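Local coordinates for extracellular solute-binding protein, family 3 (Methylophaga aminisulfidivorans MP, PDB 5SV6) that is of unknown function but has a periplasmic binding protein-like architecture and is probably associated with the methanol dehydrogenase system, at residues Lys48-Ser53 / Asn102-Val107; Met108-Gly113 / Ser254-Ser259. One frame throughout, in Å; residues are numbered along the deposited sequence.

Contact 1 of 2, residues Lys48-Ser53 / Asn102-Val107; sequences KVCAAS and NQCDVV
Lys48 O takes the N-H of two successive residues: Asp105 N comes in at 3.0 Å, fairly straight (161°) though tilted from the carbonyl plane, and Val106 N adds a weaker, bent bond to the same oxygen. The return bond runs from Cys50 N to Val106 O at 2.9 Å, completing the parallel bridge between Val49 and Val106. At the outer end a water joins Lys48 N to Asp105 OD2, while OD1 of that carboxylate is held by a salt bridge to Arg258. A second water links Lys48 NZ with Gln103 O. Just beside these bonds, Cys50 SG and Cys104 SG are joined at 2.0 Å; Cys104 carries its sulfur wedged between backbone N and carbonyl carbon (chi1 36°), and chi3 of 118° is wider than the usual right angle. On the cystine side of the sheet, Val107 CG2 rests 3.9 Å from Cys50 CB, against helix 94-99. On the other side, Val49 CG2 packs loosely at 4.3 Å from Val106 CB, with helix 262-274 meeting Val106. The disulfide therefore covalently ties the entry of strand 106-111 to its neighbour, where the hydrogen bonding alone is irregular, a linkage consistent with an oxidising periplasmic setting.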
# COMPACT_ATOMS: atom_id res chain seq x y z
N LYS A 48 0.22 15.24 -16.20
CA LYS A 48 1.38 15.31 -15.32
C LYS A 48 1.13 14.51 -14.05
O LYS A 48 0.33 14.92 -13.20
CB LYS A 48 1.74 16.76 -14.99
CG LYS A 48 2.10 17.59 -16.21
CD LYS A 48 2.45 19.02 -15.81
CE LYS A 48 3.77 19.08 -15.06
NZ LYS A 48 4.31 20.47 -14.96
N VAL A 49 1.82 13.38 -13.92
CA VAL A 49 1.61 12.46 -12.81
C VAL A 49 2.75 12.56 -11.81
O VAL A 49 3.91 12.33 -12.16
CB VAL A 49 1.50 11.01 -13.32
CG1 VAL A 49 1.48 10.01 -12.15
CG2 VAL A 49 0.27 10.85 -14.22
N CYS A 50 2.41 12.93 -10.57
CA CYS A 50 3.36 12.93 -9.46
C CYS A 50 3.70 11.48 -9.13
O CYS A 50 2.80 10.69 -8.85
CB CYS A 50 2.74 13.60 -8.22
SG CYS A 50 1.83 15.17 -8.47
N ALA A 51 4.98 11.12 -9.15
CA ALA A 51 5.37 9.74 -8.82
C ALA A 51 6.71 9.64 -8.12
O ALA A 51 7.60 10.47 -8.33
CB ALA A 51 5.36 8.84 -10.08
N ALA A 52 6.85 8.60 -7.31
CA ALA A 52 8.06 8.39 -6.53
C ALA A 52 9.11 7.70 -7.38
O ALA A 52 8.83 6.74 -8.08
CB ALA A 52 7.75 7.57 -5.28
N SER A 53 10.34 8.19 -7.31
CA SER A 53 11.39 7.60 -8.13
C SER A 53 11.95 6.29 -7.54
O SER A 53 12.71 5.59 -8.20
CB SER A 53 12.49 8.62 -8.40
OG SER A 53 13.18 8.93 -7.21
N ASN A 102 1.32 22.37 -6.81
CA ASN A 102 1.17 22.61 -8.24
C ASN A 102 2.35 22.15 -9.11
O ASN A 102 2.57 22.70 -10.19
CB ASN A 102 0.85 24.08 -8.52
CG ASN A 102 -0.47 24.51 -7.91
OD1 ASN A 102 -1.53 24.24 -8.47
ND2 ASN A 102 -0.41 25.17 -6.76
N GLN A 103 3.09 21.15 -8.66
CA GLN A 103 4.22 20.62 -9.43
C GLN A 103 3.77 19.55 -10.40
O GLN A 103 4.52 19.13 -11.28
CB GLN A 103 5.27 20.03 -8.48
CG GLN A 103 5.83 20.99 -7.47
CD GLN A 103 6.57 22.13 -8.11
OE1 GLN A 103 6.11 23.28 -8.10
NE2 GLN A 103 7.74 21.83 -8.68
N CYS A 104 2.54 19.10 -10.22
CA CYS A 104 1.93 18.05 -11.04
C CYS A 104 0.48 17.96 -10.60
O CYS A 104 0.08 18.60 -9.62
CB CYS A 104 2.66 16.71 -10.90
SG CYS A 104 3.30 16.33 -9.25
N ASP A 105 -0.29 17.16 -11.32
CA ASP A 105 -1.74 17.28 -11.28
C ASP A 105 -2.46 16.04 -10.81
O ASP A 105 -3.62 16.10 -10.46
CB ASP A 105 -2.25 17.65 -12.67
CG ASP A 105 -1.67 18.96 -13.15
OD1 ASP A 105 -1.35 19.82 -12.29
OD2 ASP A 105 -1.52 19.12 -14.37
N VAL A 106 -1.76 14.91 -10.78
CA VAL A 106 -2.40 13.63 -10.48
C VAL A 106 -1.53 12.81 -9.54
O VAL A 106 -0.33 12.71 -9.74
CB VAL A 106 -2.63 12.83 -11.78
CG1 VAL A 106 -3.07 11.40 -11.47
CG2 VAL A 106 -3.66 13.53 -12.66
N VAL A 107 -2.15 12.25 -8.50
CA VAL A 107 -1.51 11.22 -7.69
C VAL A 107 -2.25 9.90 -7.86
O VAL A 107 -3.48 9.85 -7.73
CB VAL A 107 -1.42 11.63 -6.20
CG1 VAL A 107 -0.99 10.45 -5.34
CG2 VAL A 107 -0.40 12.77 -6.06
O HOH W 1 -1.79 17.35 -16.17
O HOH W 2 6.52 20.03 -12.58

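Contact 2 of 2, residues Met108-Gly113 / Ser254-Ser259; sequences MGVDKG and SIAVRS
The peptide groups of Val110 and Ser254 meet through N-H and C=O as an antiparallel, hydrogen-bonded pair, with both side chains on one face of the sheet and Thr119 of strand 118-133 against them. Val110 N reaches Ser254 O at 3.0 Å in the carbonyl plane, while Ser254 N gives a 2.8 Å bond to Val110 O that is nearly straight (168°). The short segments 109-111 and 254-257 are steeply twisted against each other (98°) beside the corner at Met108, yet backbone bonds of Lys112 with Glu252 and of Ala256 with Val107 carry the pairing on to either side. Toward that corner, a selenomethionine, the Ile255 chain turns back at chi2 (-63°) and brings CD1 to 3.2 Å from Met108 O, a tight approach to an oxygen that also accepts from Tyr123 OH. Met108 and Ile255 lie side by side, CE to CD1 3.6 Å, with helix 66-77 packed on the selenomethionine and helix 262-274 on the isoleucine. Beyond the bonded pair, Val110 CG2 meets Ala256 CB at 3.7 Å. Lys112 lays its methylene chain alongside the serine hydroxyl, CD to Ser254 OG 3.3 Å, and both polar ends, Lys112 NZ and Ser254 OG, are taken up by Ser120 O. Strand 247-257 thus runs antiparallel between strands 106-111 and 118-133, the discontinuous sheet topology of a class II periplasmic binding protein lobe.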
# COMPACT_ATOMS: atom_id res chain seq x y z
N MSE A 108 -1.51 8.84 -8.16
CA MSE A 108 -2.15 7.60 -8.63
C MSE A 108 -2.96 6.81 -7.59
O MSE A 108 -3.94 6.17 -7.94
CB MSE A 108 -1.12 6.67 -9.29
CG MSE A 108 -0.55 7.21 -10.61
SE MSE A 108 -1.94 7.65 -11.93
CE MSE A 108 -2.78 5.89 -12.15
N GLY A 109 -2.54 6.84 -6.33
CA GLY A 109 -3.24 6.09 -5.31
C GLY A 109 -3.28 6.73 -3.93
O GLY A 109 -2.25 6.90 -3.28
N VAL A 110 -4.49 7.10 -3.50
CA VAL A 110 -4.73 7.52 -2.12
C VAL A 110 -6.01 6.84 -1.65
O VAL A 110 -6.77 6.31 -2.48
CB VAL A 110 -4.86 9.06 -1.97
CG1 VAL A 110 -3.60 9.79 -2.46
CG2 VAL A 110 -6.11 9.57 -2.69
N ASP A 111 -6.26 6.84 -0.34
CA ASP A 111 -7.54 6.32 0.15
C ASP A 111 -8.68 7.17 -0.42
O ASP A 111 -8.56 8.39 -0.49
CB ASP A 111 -7.63 6.37 1.67
CG ASP A 111 -6.69 5.40 2.37
OD1 ASP A 111 -6.10 4.52 1.70
OD2 ASP A 111 -6.54 5.51 3.61
N LYS A 112 -9.77 6.53 -0.82
CA LYS A 112 -10.97 7.26 -1.23
C LYS A 112 -11.37 8.24 -0.13
O LYS A 112 -11.35 7.90 1.04
CB LYS A 112 -12.12 6.28 -1.48
CG LYS A 112 -13.45 6.97 -1.79
CD LYS A 112 -13.34 7.88 -3.01
CE LYS A 112 -14.58 8.75 -3.16
NZ LYS A 112 -14.53 9.64 -4.35
N GLY A 113 -11.72 9.47 -0.49
CA GLY A 113 -12.22 10.42 0.49
C GLY A 113 -11.17 11.12 1.34
O GLY A 113 -11.53 11.82 2.29
N SER A 254 -8.22 5.49 -4.75
CA SER A 254 -8.64 6.43 -5.81
C SER A 254 -7.47 7.22 -6.37
O SER A 254 -6.42 7.34 -5.74
CB SER A 254 -9.65 7.43 -5.25
OG SER A 254 -10.83 6.81 -4.78
N ILE A 255 -7.66 7.78 -7.56
CA ILE A 255 -6.76 8.80 -8.09
C ILE A 255 -7.03 10.09 -7.33
O ILE A 255 -8.18 10.35 -6.99
CB ILE A 255 -7.06 9.08 -9.59
CG1 ILE A 255 -7.01 7.80 -10.42
CG2 ILE A 255 -6.13 10.14 -10.14
CD1 ILE A 255 -5.66 7.14 -10.47
N ALA A 256 -6.00 10.90 -7.08
CA ALA A 256 -6.21 12.20 -6.42
C ALA A 256 -5.78 13.35 -7.32
O ALA A 256 -4.77 13.26 -8.02
CB ALA A 256 -5.43 12.26 -5.10
N VAL A 257 -6.57 14.42 -7.30
CA VAL A 257 -6.17 15.69 -7.91
C VAL A 257 -6.45 16.79 -6.88
O VAL A 257 -7.12 16.53 -5.88
CB VAL A 257 -6.97 15.98 -9.20
CG1 VAL A 257 -6.87 14.80 -10.17
CG2 VAL A 257 -8.44 16.25 -8.88
N ARG A 258 -5.96 18.01 -7.11
CA ARG A 258 -6.32 19.13 -6.23
C ARG A 258 -7.84 19.32 -6.18
O ARG A 258 -8.53 19.06 -7.17
CB ARG A 258 -5.65 20.42 -6.68
CG ARG A 258 -4.13 20.43 -6.51
CD ARG A 258 -3.56 21.71 -7.09
NE ARG A 258 -3.71 21.74 -8.55
CZ ARG A 258 -2.88 21.14 -9.39
NH1 ARG A 258 -1.85 20.46 -8.91
NH2 ARG A 258 -3.08 21.21 -10.69
N SER A 259 -8.36 19.78 -5.05
CA SER A 259 -9.81 19.87 -4.84
C SER A 259 -10.53 20.76 -5.87
O SER A 259 -11.69 20.53 -6.20
CB SER A 259 -10.11 20.37 -3.42
OG SER A 259 -11.48 20.69 -3.29

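In the fold
Contacts 1 and 2 sit on successive halves of strand 106-111, their centres 12 Å apart, and hang the same strand between two neighbours: 47-52, parallel, and 247-257, antiparallel. Both are largely buried, but contact 1 lies farther from the chain's centre and has two bridging waters and charged groups at its margin, beside a covalent cystine. Contact 2, nearer the centre, relies on one clean backbone pair and on apolar packing between helices 66-77 and 262-274. Arg258 stitches them together: from the end of 254-259 its guanidinium reaches Asp105 in a salt bridge and probably hydrogen-bonds Cys104 O, tying the turn that carries Cys104 to the end of strand 247-257.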